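DTDP-4-dehydrorhamnose 3-epimerase (Streptomyces niveus, PDB 2C0Z) epimerises a dTDP-linked 4-keto-6-deoxy sugar at C3, working together with the methyltransferase NovU on the way to the deoxysugar of the antibiotic novobiocin. Local coordinates at residues 13-18 / 108-113; 70-75 / 153-158; 90-95 / 126-131. All coordinates share one frame; numbering follows the deposited sequence.

Contact 1. Residues 13-18 / 108-113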
ATOM      1  N   ARG A  13      14.341   7.234 -10.267  1.00 11.89           N
ATOM      2  CA  ARG A  13      14.847   8.281 -11.136  1.00 12.82           C
ATOM      3  C   ARG A  13      14.065   9.572 -11.013  1.00 12.98           C
ATOM      4  O   ARG A  13      12.861   9.561 -10.911  1.00 12.52           O
ATOM      5  CB  ARG A  13      14.738   7.808 -12.565  1.00 14.29           C
ATOM      6  CG  ARG A  13      15.614   6.591 -12.847  1.00 17.89           C
ATOM      7  CD  ARG A  13      17.067   6.949 -12.998  1.00 23.25           C
ATOM      8  NE  ARG A  13      17.292   7.610 -14.283  1.00 27.06           N
ATOM      9  CZ  ARG A  13      18.381   8.296 -14.603  1.00 33.11           C
ATOM     10  NH1 ARG A  13      19.385   8.444 -13.737  1.00 35.43           N
ATOM     11  NH2 ARG A  13      18.472   8.846 -15.807  1.00 35.04           N
ATOM     12  N   PRO A  14      14.752  10.697 -11.071  1.00 13.05           N
ATOM     13  CA  PRO A  14      14.058  11.985 -10.982  1.00 13.88           C
ATOM     14  C   PRO A  14      13.206  12.257 -12.221  1.00 14.28           C
ATOM     15  O   PRO A  14      13.606  11.954 -13.361  1.00 15.78           O
ATOM     16  CB  PRO A  14      15.198  12.999 -10.878  1.00 14.66           C
ATOM     17  CG  PRO A  14      16.401  12.317 -11.255  1.00 15.95           C
ATOM     18  CD  PRO A  14      16.216  10.847 -11.224  1.00 14.45           C
ATOM     19  N   LEU A  15      12.035  12.838 -11.993  1.00 13.90           N
ATOM     20  CA  LEU A  15      11.222  13.393 -13.063  1.00 14.47           C
ATOM     21  C   LEU A  15      11.707  14.840 -13.292  1.00 14.08           C
ATOM     22  O   LEU A  15      12.736  15.266 -12.767  1.00 14.78           O
ATOM     23  CB  LEU A  15       9.736  13.264 -12.728  1.00 15.28           C
ATOM     24  CG  LEU A  15       9.194  11.812 -12.640  1.00 16.57           C
ATOM     25  CD1 LEU A  15       7.696  11.799 -12.527  1.00 20.15           C
ATOM     26  CD2 LEU A  15       9.641  10.976 -13.827  1.00 19.07           C
ATOM     27  N   GLY A  16      10.978  15.598 -14.095  1.00 14.11           N
ATOM     28  CA  GLY A  16      11.425  16.927 -14.468  1.00 14.22           C
ATOM     29  C   GLY A  16      11.227  18.044 -13.450  1.00 13.40           C
ATOM     30  O   GLY A  16      11.705  19.160 -13.640  1.00 14.92           O
ATOM     31  N   ILE A  17      10.499  17.752 -12.379  1.00 12.33           N
ATOM     32  CA  ILE A  17      10.222  18.650 -11.285  1.00 11.79           C
ATOM     33  C   ILE A  17      11.054  18.209 -10.097  1.00 12.30           C
ATOM     34  O   ILE A  17      10.976  17.046  -9.679  1.00 12.27           O
ATOM     35  CB  ILE A  17       8.747  18.588 -10.925  1.00 11.86           C
ATOM     36  CG1 ILE A  17       7.909  19.134 -12.087  1.00 13.01           C
ATOM     37  CG2 ILE A  17       8.497  19.337  -9.623  1.00 11.38           C
ATOM     38  CD1 ILE A  17       6.427  18.945 -11.898  1.00 15.82           C
ATOM     39  N   GLU A  18      11.867  19.108  -9.569  1.00 12.76           N
ATOM     40  CA  GLU A  18      12.736  18.814  -8.440  1.00 13.46           C
ATOM     41  C   GLU A  18      11.902  18.365  -7.259  1.00 12.88           C
ATOM     42  O   GLU A  18      10.927  19.006  -6.899  1.00 13.61           O
ATOM     43  CB  GLU A  18      13.544  20.051  -8.057  1.00 14.84           C
ATOM     44  CG  GLU A  18      14.403  19.916  -6.814  1.00 18.06           C
ATOM     45  CD  GLU A  18      14.992  21.244  -6.353  1.00 23.91           C
ATOM     46  OE1 GLU A  18      14.541  22.338  -6.782  1.00 24.78           O
ATOM     47  OE2 GLU A  18      15.934  21.189  -5.546  1.00 29.70           O
ATOM     48  N   GLU A 108       3.723  17.197 -14.997  1.00 10.95           N
ATOM     49  CA  GLU A 108       4.231  16.004 -15.646  1.00 11.48           C
ATOM     50  C   GLU A 108       3.290  14.859 -15.360  1.00 11.71           C
ATOM     51  O   GLU A 108       2.887  14.653 -14.232  1.00 11.35           O
ATOM     52  CB  GLU A 108       5.646  15.668 -15.193  1.00 12.65           C
ATOM     53  CG  GLU A 108       6.280  14.554 -16.014  1.00 13.78           C
ATOM     54  CD  GLU A 108       7.789  14.466 -15.854  1.00 16.22           C
ATOM     55  OE1 GLU A 108       8.414  15.365 -15.253  1.00 15.76           O
ATOM     56  OE2 GLU A 108       8.364  13.480 -16.361  1.00 21.29           O
ATOM     57  N   GLY A 109       2.965  14.125 -16.411  1.00 12.30           N
ATOM     58  CA  GLY A 109       2.090  12.970 -16.320  1.00 12.89           C
ATOM     59  C   GLY A 109       2.884  11.684 -16.438  1.00 14.06           C
ATOM     60  O   GLY A 109       3.855  11.601 -17.200  1.00 15.69           O
ATOM     61  N   THR A 110       2.462  10.684 -15.666  1.00 13.52           N
ATOM     62  CA  THR A 110       3.068   9.356 -15.642  1.00 14.41           C
ATOM     63  C   THR A 110       1.948   8.329 -15.711  1.00 13.26           C
ATOM     64  O   THR A 110       0.947   8.460 -15.020  1.00 12.65           O
ATOM     65  CB  THR A 110       3.825   9.145 -14.293  1.00 15.22           C
ATOM     66  OG1 THR A 110       4.838  10.163 -14.119  1.00 18.36           O
ATOM     67  CG2 THR A 110       4.596   7.863 -14.279  1.00 17.80           C
ATOM     68  N   ARG A 111       2.121   7.273 -16.509  1.00 12.68           N
ATOM     69  CA  ARG A 111       1.121   6.198 -16.482  1.00 12.09           C
ATOM     70  C   ARG A 111       1.452   5.272 -15.313  1.00 11.01           C
ATOM     71  O   ARG A 111       2.551   4.700 -15.237  1.00 12.39           O
ATOM     72  CB  ARG A 111       1.092   5.432 -17.796  1.00 12.00           C
ATOM     73  CG  ARG A 111       0.054   4.348 -17.817  1.00 12.67           C
ATOM     74  CD  ARG A 111       0.181   3.448 -19.019  1.00 13.90           C
ATOM     75  NE  ARG A 111      -0.891   2.468 -19.107  1.00 13.75           N
ATOM     76  CZ  ARG A 111      -1.952   2.602 -19.887  1.00 14.71           C
ATOM     77  NH1 ARG A 111      -2.115   3.714 -20.589  1.00 17.67           N
ATOM     78  NH2 ARG A 111      -2.886   1.657 -19.917  1.00 17.17           N
ATOM     79  N   LEU A 112       0.526   5.210 -14.363  1.00  9.67           N
ATOM     80  CA  LEU A 112       0.601   4.304 -13.219  1.00  9.16           C
ATOM     81  C   LEU A 112      -0.432   3.228 -13.454  1.00  9.40           C
ATOM     82  O   LEU A 112      -1.642   3.514 -13.470  1.00  9.01           O
ATOM     83  CB  LEU A 112       0.349   5.044 -11.898  1.00  9.14           C
ATOM     84  CG  LEU A 112       1.365   6.135 -11.536  1.00  9.99           C
ATOM     85  CD1 LEU A 112       1.037   6.692 -10.141  1.00 10.88           C
ATOM     86  CD2 LEU A 112       2.776   5.588 -11.611  1.00 11.32           C
ATOM     87  N   ASP A 113       0.024   1.996 -13.657  1.00  9.17           N
ATOM     88  CA  ASP A 113      -0.918   0.916 -13.897  1.00  8.65           C
ATOM     89  C   ASP A 113      -0.491  -0.345 -13.183  1.00  8.30           C
ATOM     90  O   ASP A 113       0.558  -0.390 -12.524  1.00  9.10           O
ATOM     91  CB  ASP A 113      -1.159   0.712 -15.404  1.00  9.34           C
ATOM     92  CG  ASP A 113       0.071   0.241 -16.152  1.00 10.85           C
ATOM     93  OD1 ASP A 113       0.962  -0.362 -15.552  1.00 10.23           O
ATOM     94  OD2 ASP A 113       0.222   0.412 -17.376  1.00 11.52           O
TER

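Contact 2. Residues 70-75 / 153-158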
ATOM      1  N   ILE A  70      -6.415  19.365  -8.578  1.00 11.78           N
ATOM      2  CA  ILE A  70      -5.004  19.165  -8.191  1.00 11.40           C
ATOM      3  C   ILE A  70      -4.889  19.520  -6.714  1.00 11.43           C
ATOM      4  O   ILE A  70      -5.139  20.663  -6.327  1.00 11.84           O
ATOM      5  CB  ILE A  70      -4.084  20.084  -9.032  1.00 10.17           C
ATOM      6  CG1 ILE A  70      -4.232  19.806 -10.534  1.00 10.88           C
ATOM      7  CG2 ILE A  70      -2.632  19.973  -8.537  1.00 10.21           C
ATOM      8  CD1 ILE A  70      -3.970  18.375 -10.968  1.00 13.13           C
ATOM      9  N   HIS A  71      -4.562  18.543  -5.881  1.00 10.79           N
ATOM     10  CA  HIS A  71      -4.588  18.721  -4.424  1.00 11.08           C
ATOM     11  C   HIS A  71      -3.192  18.874  -3.868  1.00 11.00           C
ATOM     12  O   HIS A  71      -2.260  18.316  -4.392  1.00 12.12           O
ATOM     13  CB  HIS A  71      -5.303  17.551  -3.781  1.00 11.82           C
ATOM     14  CG  HIS A  71      -6.728  17.413  -4.224  1.00 13.50           C
ATOM     15  ND1 HIS A  71      -7.461  16.262  -4.046  1.00 17.90           N
ATOM     16  CD2 HIS A  71      -7.542  18.291  -4.854  1.00 14.15           C
ATOM     17  CE1 HIS A  71      -8.667  16.444  -4.561  1.00 18.16           C
ATOM     18  NE2 HIS A  71      -8.742  17.663  -5.060  1.00 16.40           N
ATOM     19  N   PHE A  72      -3.068  19.626  -2.785  1.00 11.71           N
ATOM     20  CA  PHE A  72      -1.803  19.834  -2.096  1.00 11.75           C
ATOM     21  C   PHE A  72      -2.056  20.177  -0.653  1.00 12.78           C
ATOM     22  O   PHE A  72      -3.187  20.476  -0.255  1.00 13.75           O
ATOM     23  CB  PHE A  72      -0.948  20.932  -2.753  1.00 11.89           C
ATOM     24  CG  PHE A  72      -1.523  22.315  -2.618  1.00 12.27           C
ATOM     25  CD1 PHE A  72      -2.546  22.731  -3.445  1.00 14.27           C
ATOM     26  CD2 PHE A  72      -1.063  23.182  -1.637  1.00 13.35           C
ATOM     27  CE1 PHE A  72      -3.088  23.986  -3.346  1.00 15.47           C
ATOM     28  CE2 PHE A  72      -1.613  24.452  -1.531  1.00 14.13           C
ATOM     29  CZ  PHE A  72      -2.640  24.840  -2.399  1.00 14.35           C
ATOM     30  N   VAL A  73      -0.975  20.141   0.112  1.00 13.55           N
ATOM     31  CA  VAL A  73      -0.991  20.502   1.525  1.00 14.67           C
ATOM     32  C   VAL A  73      -0.090  21.719   1.765  1.00 15.12           C
ATOM     33  O   VAL A  73       1.035  21.808   1.259  1.00 14.92           O
ATOM     34  CB  VAL A  73      -0.570  19.289   2.397  1.00 15.67           C
ATOM     35  CG1 VAL A  73      -0.421  19.705   3.835  1.00 15.46           C
ATOM     36  CG2 VAL A  73      -1.586  18.140   2.247  1.00 15.27           C
ATOM     37  N   ASP A  74      -0.594  22.674   2.549  1.00 15.60           N
ATOM     38  CA  ASP A  74       0.168  23.859   2.895  1.00 16.52           C
ATOM     39  C   ASP A  74       1.533  23.517   3.457  1.00 16.19           C
ATOM     40  O   ASP A  74       1.685  22.517   4.168  1.00 15.59           O
ATOM     41  CB  ASP A  74      -0.582  24.681   3.970  1.00 16.97           C
ATOM     42  CG  ASP A  74      -1.913  25.195   3.493  1.00 20.36           C
ATOM     43  OD1 ASP A  74      -2.160  25.201   2.271  1.00 26.28           O
ATOM     44  OD2 ASP A  74      -2.812  25.575   4.270  1.00 20.58           O
ATOM     45  N   VAL A  75       2.519  24.361   3.155  1.00 17.51           N
ATOM     46  CA  VAL A  75       3.868  24.230   3.694  1.00 18.10           C
ATOM     47  C   VAL A  75       4.234  25.500   4.480  1.00 20.09           C
ATOM     48  O   VAL A  75       4.244  26.569   3.899  1.00 20.79           O
ATOM     49  CB  VAL A  75       4.913  24.017   2.576  1.00 17.83           C
ATOM     50  CG1 VAL A  75       6.258  23.607   3.152  1.00 19.05           C
ATOM     51  CG2 VAL A  75       4.383  22.969   1.525  1.00 17.55           C
ATOM     52  N   HIS A 153      -5.642  21.727   0.341  1.00 18.77           N
ATOM     53  CA  HIS A 153      -6.247  22.649  -0.591  1.00 17.33           C
ATOM     54  C   HIS A 153      -6.083  22.143  -2.012  1.00 15.72           C
ATOM     55  O   HIS A 153      -5.569  21.038  -2.237  1.00 13.52           O
ATOM     56  CB  HIS A 153      -5.645  24.022  -0.364  1.00 18.06           C
ATOM     57  CG  HIS A 153      -5.853  24.504   1.039  1.00 21.32           C
ATOM     58  ND1 HIS A 153      -4.821  24.801   1.903  1.00 24.06           N
ATOM     59  CD2 HIS A 153      -6.995  24.675   1.743  1.00 24.77           C
ATOM     60  CE1 HIS A 153      -5.326  25.175   3.063  1.00 24.78           C
ATOM     61  NE2 HIS A 153      -6.640  25.085   2.998  1.00 25.25           N
ATOM     62  N   GLY A 154      -6.566  22.925  -2.967  1.00 15.27           N
ATOM     63  CA  GLY A 154      -6.426  22.514  -4.346  1.00 14.81           C
ATOM     64  C   GLY A 154      -6.529  23.638  -5.342  1.00 14.40           C
ATOM     65  O   GLY A 154      -6.910  24.765  -4.992  1.00 15.47           O
ATOM     66  N   VAL A 155      -6.163  23.318  -6.574  1.00 12.72           N
ATOM     67  CA  VAL A 155      -6.451  24.181  -7.697  1.00 13.10           C
ATOM     68  C   VAL A 155      -7.253  23.413  -8.746  1.00 13.04           C
ATOM     69  O   VAL A 155      -7.293  22.182  -8.769  1.00 13.20           O
ATOM     70  CB  VAL A 155      -5.172  24.856  -8.265  1.00 14.40           C
ATOM     71  CG1 VAL A 155      -4.392  25.598  -7.204  1.00 15.20           C
ATOM     72  CG2 VAL A 155      -4.308  23.918  -8.959  1.00 16.02           C
ATOM     73  N   HIS A 156      -7.899  24.152  -9.621  1.00 11.87           N
ATOM     74  CA  HIS A 156      -8.790  23.578 -10.604  1.00 11.70           C
ATOM     75  C   HIS A 156      -8.022  22.713 -11.595  1.00 12.32           C
ATOM     76  O   HIS A 156      -7.046  23.169 -12.196  1.00 11.62           O
ATOM     77  CB  HIS A 156      -9.533  24.668 -11.360  1.00 13.13           C
ATOM     78  CG  HIS A 156     -10.802  24.191 -11.964  1.00 14.28           C
ATOM     79  ND1 HIS A 156     -10.836  23.349 -13.050  1.00 14.58           N
ATOM     80  CD2 HIS A 156     -12.091  24.458 -11.647  1.00 16.51           C
ATOM     81  CE1 HIS A 156     -12.094  23.087 -13.355  1.00 16.20           C
ATOM     82  NE2 HIS A 156     -12.874  23.767 -12.534  1.00 17.55           N
ATOM     83  N   PRO A 157      -8.426  21.453 -11.763  1.00 11.91           N
ATOM     84  CA  PRO A 157      -7.675  20.574 -12.677  1.00 11.74           C
ATOM     85  C   PRO A 157      -7.794  20.937 -14.158  1.00 12.14           C
ATOM     86  O   PRO A 157      -6.990  20.465 -14.958  1.00 11.52           O
ATOM     87  CB  PRO A 157      -8.266  19.188 -12.386  1.00 10.93           C
ATOM     88  CG  PRO A 157      -9.596  19.438 -11.889  1.00 12.28           C
ATOM     89  CD  PRO A 157      -9.561  20.755 -11.124  1.00 12.36           C
ATOM     90  N   LEU A 158      -8.754  21.802 -14.513  1.00 13.47           N
ATOM     91  CA  LEU A 158      -8.846  22.325 -15.869  1.00 14.43           C
ATOM     92  C   LEU A 158      -8.262  23.743 -15.984  1.00 14.47           C
ATOM     93  O   LEU A 158      -8.518  24.457 -16.964  1.00 16.13           O
ATOM     94  CB  LEU A 158     -10.310  22.280 -16.359  1.00 15.13           C
ATOM     95  CG  LEU A 158     -11.015  20.929 -16.228  1.00 17.29           C
ATOM     96  CD1 LEU A 158     -12.429  21.030 -16.848  1.00 20.07           C
ATOM     97  CD2 LEU A 158     -10.263  19.836 -16.865  1.00 18.39           C
TER

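Contact 3. Residues 90-95 / 126-131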
ATOM      1  N   VAL A  90      -4.081   4.562 -14.456  1.00  9.50           N
ATOM      2  CA  VAL A  90      -4.377   5.994 -14.318  1.00 10.16           C
ATOM      3  C   VAL A  90      -3.319   6.811 -15.025  1.00 10.79           C
ATOM      4  O   VAL A  90      -2.179   6.371 -15.204  1.00 10.04           O
ATOM      5  CB  VAL A  90      -4.507   6.528 -12.870  1.00 11.77           C
ATOM      6  CG1 VAL A  90      -5.480   5.679 -12.043  1.00 11.41           C
ATOM      7  CG2 VAL A  90      -3.153   6.724 -12.191  1.00 13.03           C
ATOM      8  N   PHE A  91      -3.734   7.992 -15.479  1.00 11.19           N
ATOM      9  CA  PHE A  91      -2.810   9.013 -15.891  1.00 11.33           C
ATOM     10  C   PHE A  91      -2.584   9.877 -14.656  1.00 10.72           C
ATOM     11  O   PHE A  91      -3.483  10.614 -14.228  1.00 11.99           O
ATOM     12  CB  PHE A  91      -3.421   9.805 -17.042  1.00 12.21           C
ATOM     13  CG  PHE A  91      -2.511  10.862 -17.620  1.00 14.08           C
ATOM     14  CD1 PHE A  91      -1.377  10.493 -18.324  1.00 17.64           C
ATOM     15  CD2 PHE A  91      -2.805  12.224 -17.465  1.00 18.47           C
ATOM     16  CE1 PHE A  91      -0.532  11.470 -18.902  1.00 21.84           C
ATOM     17  CE2 PHE A  91      -1.996  13.204 -18.066  1.00 19.59           C
ATOM     18  CZ  PHE A  91      -0.852  12.817 -18.763  1.00 20.87           C
ATOM     19  N   ASP A  92      -1.399   9.779 -14.077  1.00 10.26           N
ATOM     20  CA  ASP A  92      -1.070  10.459 -12.829  1.00 10.49           C
ATOM     21  C   ASP A  92      -0.311  11.740 -13.117  1.00 10.46           C
ATOM     22  O   ASP A  92       0.633  11.752 -13.905  1.00 11.32           O
ATOM     23  CB  ASP A  92      -0.198   9.537 -11.975  1.00 10.94           C
ATOM     24  CG  ASP A  92      -0.009  10.072 -10.600  1.00 12.61           C
ATOM     25  OD1 ASP A  92      -0.947   9.854  -9.791  1.00 13.61           O
ATOM     26  OD2 ASP A  92       0.985  10.773 -10.284  1.00 15.82           O
ATOM     27  N   VAL A  93      -0.699  12.819 -12.469  1.00 10.13           N
ATOM     28  CA  VAL A  93      -0.116  14.148 -12.754  1.00 10.69           C
ATOM     29  C   VAL A  93       0.405  14.798 -11.501  1.00  9.76           C
ATOM     30  O   VAL A  93      -0.287  14.880 -10.461  1.00 10.07           O
ATOM     31  CB  VAL A  93      -1.159  15.054 -13.440  1.00 10.91           C
ATOM     32  CG1 VAL A  93      -0.659  16.479 -13.657  1.00 11.87           C
ATOM     33  CG2 VAL A  93      -1.553  14.451 -14.756  1.00 12.34           C
ATOM     34  N   VAL A  94       1.637  15.269 -11.593  1.00  9.67           N
ATOM     35  CA  VAL A  94       2.224  16.107 -10.557  1.00 10.10           C
ATOM     36  C   VAL A  94       2.342  17.530 -11.098  1.00  9.69           C
ATOM     37  O   VAL A  94       2.599  17.756 -12.298  1.00  9.87           O
ATOM     38  CB  VAL A  94       3.590  15.592 -10.052  1.00 10.16           C
ATOM     39  CG1 VAL A  94       3.437  14.267  -9.304  1.00 11.65           C
ATOM     40  CG2 VAL A  94       4.567  15.409 -11.193  1.00 10.94           C
ATOM     41  N   VAL A  95       2.144  18.489 -10.208  1.00  9.67           N
ATOM     42  CA  VAL A  95       2.122  19.910 -10.590  1.00 10.35           C
ATOM     43  C   VAL A  95       2.993  20.665  -9.622  1.00 10.16           C
ATOM     44  O   VAL A  95       2.820  20.544  -8.410  1.00  9.97           O
ATOM     45  CB  VAL A  95       0.715  20.471 -10.531  1.00 10.55           C
ATOM     46  CG1 VAL A  95       0.717  21.974 -10.958  1.00 11.47           C
ATOM     47  CG2 VAL A  95      -0.212  19.612 -11.397  1.00 12.40           C
ATOM     48  N   ILE A 126       4.152  20.054  -3.786  1.00 10.87           N
ATOM     49  CA  ILE A 126       3.793  19.505  -5.087  1.00 11.36           C
ATOM     50  C   ILE A 126       2.354  19.108  -5.075  1.00 10.74           C
ATOM     51  O   ILE A 126       1.858  18.497  -4.120  1.00 12.55           O
ATOM     52  CB  ILE A 126       4.698  18.298  -5.467  1.00 11.25           C
ATOM     53  CG1 ILE A 126       6.174  18.701  -5.440  1.00 13.27           C
ATOM     54  CG2 ILE A 126       4.310  17.726  -6.812  1.00 11.18           C
ATOM     55  CD1 ILE A 126       6.493  19.805  -6.387  1.00 15.58           C
ATOM     56  N   GLY A 127       1.628  19.507  -6.110  1.00 10.33           N
ATOM     57  CA  GLY A 127       0.244  19.127  -6.260  1.00 10.21           C
ATOM     58  C   GLY A 127       0.080  17.815  -7.014  1.00 10.00           C
ATOM     59  O   GLY A 127       0.939  17.410  -7.790  1.00  9.88           O
ATOM     60  N   HIS A 128      -1.031  17.150  -6.770  1.00  9.39           N
ATOM     61  CA  HIS A 128      -1.263  15.827  -7.332  1.00  9.68           C
ATOM     62  C   HIS A 128      -2.676  15.744  -7.879  1.00  9.41           C
ATOM     63  O   HIS A 128      -3.648  16.203  -7.270  1.00 10.45           O
ATOM     64  CB  HIS A 128      -1.030  14.758  -6.269  1.00 10.08           C
ATOM     65  CG  HIS A 128      -1.258  13.369  -6.772  1.00 12.04           C
ATOM     66  ND1 HIS A 128      -2.321  12.594  -6.355  1.00 14.39           N
ATOM     67  CD2 HIS A 128      -0.577  12.626  -7.680  1.00 12.83           C
ATOM     68  CE1 HIS A 128      -2.292  11.439  -7.003  1.00 13.57           C
ATOM     69  NE2 HIS A 128      -1.247  11.432  -7.813  1.00 13.44           N
ATOM     70  N   GLY A 129      -2.805  15.070  -8.996  1.00  9.76           N
ATOM     71  CA  GLY A 129      -4.078  14.716  -9.562  1.00 10.37           C
ATOM     72  C   GLY A 129      -3.956  13.478 -10.430  1.00 10.07           C
ATOM     73  O   GLY A 129      -2.854  12.993 -10.717  1.00 11.25           O
ATOM     74  N   PHE A 130      -5.096  12.957 -10.873  1.00 10.13           N
ATOM     75  CA  PHE A 130      -5.067  11.829 -11.793  1.00 11.08           C
ATOM     76  C   PHE A 130      -6.390  11.668 -12.511  1.00 11.52           C
ATOM     77  O   PHE A 130      -7.415  12.189 -12.077  1.00 11.55           O
ATOM     78  CB  PHE A 130      -4.742  10.528 -11.037  1.00 11.24           C
ATOM     79  CG  PHE A 130      -5.824  10.076 -10.118  1.00 12.22           C
ATOM     80  CD1 PHE A 130      -5.903  10.559  -8.829  1.00 11.98           C
ATOM     81  CD2 PHE A 130      -6.724   9.103 -10.522  1.00 14.35           C
ATOM     82  CE1 PHE A 130      -6.885  10.116  -7.949  1.00 15.26           C
ATOM     83  CE2 PHE A 130      -7.725   8.647  -9.646  1.00 17.10           C
ATOM     84  CZ  PHE A 130      -7.793   9.163  -8.357  1.00 15.57           C
ATOM     85  N   CYS A 131      -6.341  10.892 -13.588  1.00 12.92           N
ATOM     86  CA  CYS A 131      -7.510  10.508 -14.374  1.00 13.44           C
ATOM     87  C   CYS A 131      -7.491   8.975 -14.489  1.00 13.15           C
ATOM     88  O   CYS A 131      -6.516   8.433 -14.961  1.00 12.91           O
ATOM     89  CB  CYS A 131      -7.393  11.101 -15.771  1.00 15.11           C
ATOM     90  SG  CYS A 131      -8.819  10.771 -16.792  1.00 20.26           S
TER

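Contact 1. Residues 13-18 / 108-113
In the RmlC-like cupin fold two antiparallel sheets face one another, and here the turn leaving the short strand 11-14 of one sheet is fastened to strand 107-113, an outermost strand of the other within the chain. L15 and G16 meet E108 at the start of segment 108-113. One hydrogen bond makes the junction: the backbone N of G16 gives its hydrogen to E108 OE1 at 2.8 Å, with an N-H...O angle of 156°, and the oxygen receives it on the syn lone pair, the side of the second carboxylate oxygen. E108 can extend this far because its CG stands anti to the backbone N (chi1 -171°) and the chain stays stretched beyond it. The side chain thus spans the gap between turn and strand, the CA atoms of G16 and E108 being 7.3 Å apart.

L15 packs beside the carboxylate. Its CB lies 3.5 Å from E108 OE1, while CD2 is 3.8 Å from E108 OE2, so L15 crosses the carboxylate obliquely. The other methyl, L15 CD1, reaches further down the strand and stops 3.7 Å from T110 OG1, a van der Waals approach. I17 also points toward the strand but keeps a greater distance, its side chain buried.

Around this junction L15 packs on V20 and E22 of strand 20-30, which T110 also touches through E22. I17 turns to D96 of strand 89-96, and strand 107-113 pairs with that same strand through backbone bonds from E108 to V94 and from T110 to D92.

Contact 2. Residues 70-75 / 153-158
Four backbone hydrogen bonds join I70 and F72 to V155 and H153, pairing the end of strand 67-73 antiparallel with the short edge strand 152-154. F72 and H153 form the hydrogen-bonded pair, with H153 N to F72 O at 2.8 Å and F72 N to H153 O at 2.9 Å. H71 and G154 make the non-hydrogen-bonded pair, whose CA atoms come within 4.2 Å; beside them the CA of H71 sends a C-H...O contact to H153 O.

The apolar contacts lie around this frame. H153 CB sits over the F72 ring off-centre, 4.2 Å from its centroid, a CH-pi contact made possible by the F72 torsion that places CG between the backbone N and the carbonyl carbon (chi1 68°). I70 meets V155 through CB and CG2 at 3.8 Å.

A side-chain hydrogen bond between H153 and D74 closes the outer end. H153 ND1 donates to D74 OD1 at 2.7 Å, and the acceptor lies in the imidazole plane, at the ring edge. ND1 comes to the syn side of OD1, somewhat out of the carboxylate plane.

H71, the probable proton acceptor by analogy with relatives, has a backbone bond to H128 on the neighbouring strand, while its NE2 bonds to D177, near R176, probably a substrate-binding residue. Bonded through ND1 to a carboxylate, the H153 imidazole is probably more basic than it would be alone.

Contact 3. Residues 90-95 / 126-131
H128 and D92 carry the one side-chain hydrogen bond of this strand pair: H128 NE2 donates to D92 OD1 at 2.5 Å, a very short distance, with an N-H...O angle of 156°. The oxygen lies at the edge of the imidazole, near its plane, and receives the hydrogen on its syn side. The two side chains cross at about a right angle, their flat groups turned 37° apart. Both CG atoms stand anti to their own backbone N (chi1 180° for H128), which carries the ring and the carboxylate towards each other over one face of the sheet.

Beneath them the backbones run antiparallel, six N-H...O bonds joining F91 with C131, V93 with G129 and V95 with G127. In the five-stranded sheet of this RmlC-like cupin, 126-132 is the middle strand and 89-96 lies between it and 107-113. H128 is a substrate-binding residue by similarity, so D92 probably acts as a second-shell partner that fixes the rotation of its ring.

On the same face F130 packs through CD2 against V90 CG1 at 3.9 Å, and its side chain also touches Y141, the probable proton donor, and R68, probably a substrate-binding residue. At the other end I126 CG2 touches V94 CB at 3.9 Å and V95 O at 3.6 Å. G127 and G129 lack side chains on the opposite face, where V93 meets W166 and V95 meets L162 and I70. Further out, L112 of strand 107-113 packs against D92.

In the fold
From the N terminus, segment 13-18 leaves strand 11-14 and meets 108-113 much later, so contact 1 closes a long loop. Contact 2 closes the span from 70-75 to 153-158; it starts inside the first loop and ends beyond it, so contacts 1 and 2 cross. Contact 3 closes the shorter span from 90-95 to 126-131, likewise crossing contact 1 yet lying wholly within the span of contact 2. Strands 107-113, 89-96, 126-132, 67-73 and 152-154 stand side by side in one sheet. Contacts 2 and 3 are tied across it by H71 N to H128 O, contacts 1 and 3 by T110 N to D92 O, while contact 1 also brings in the other sheet.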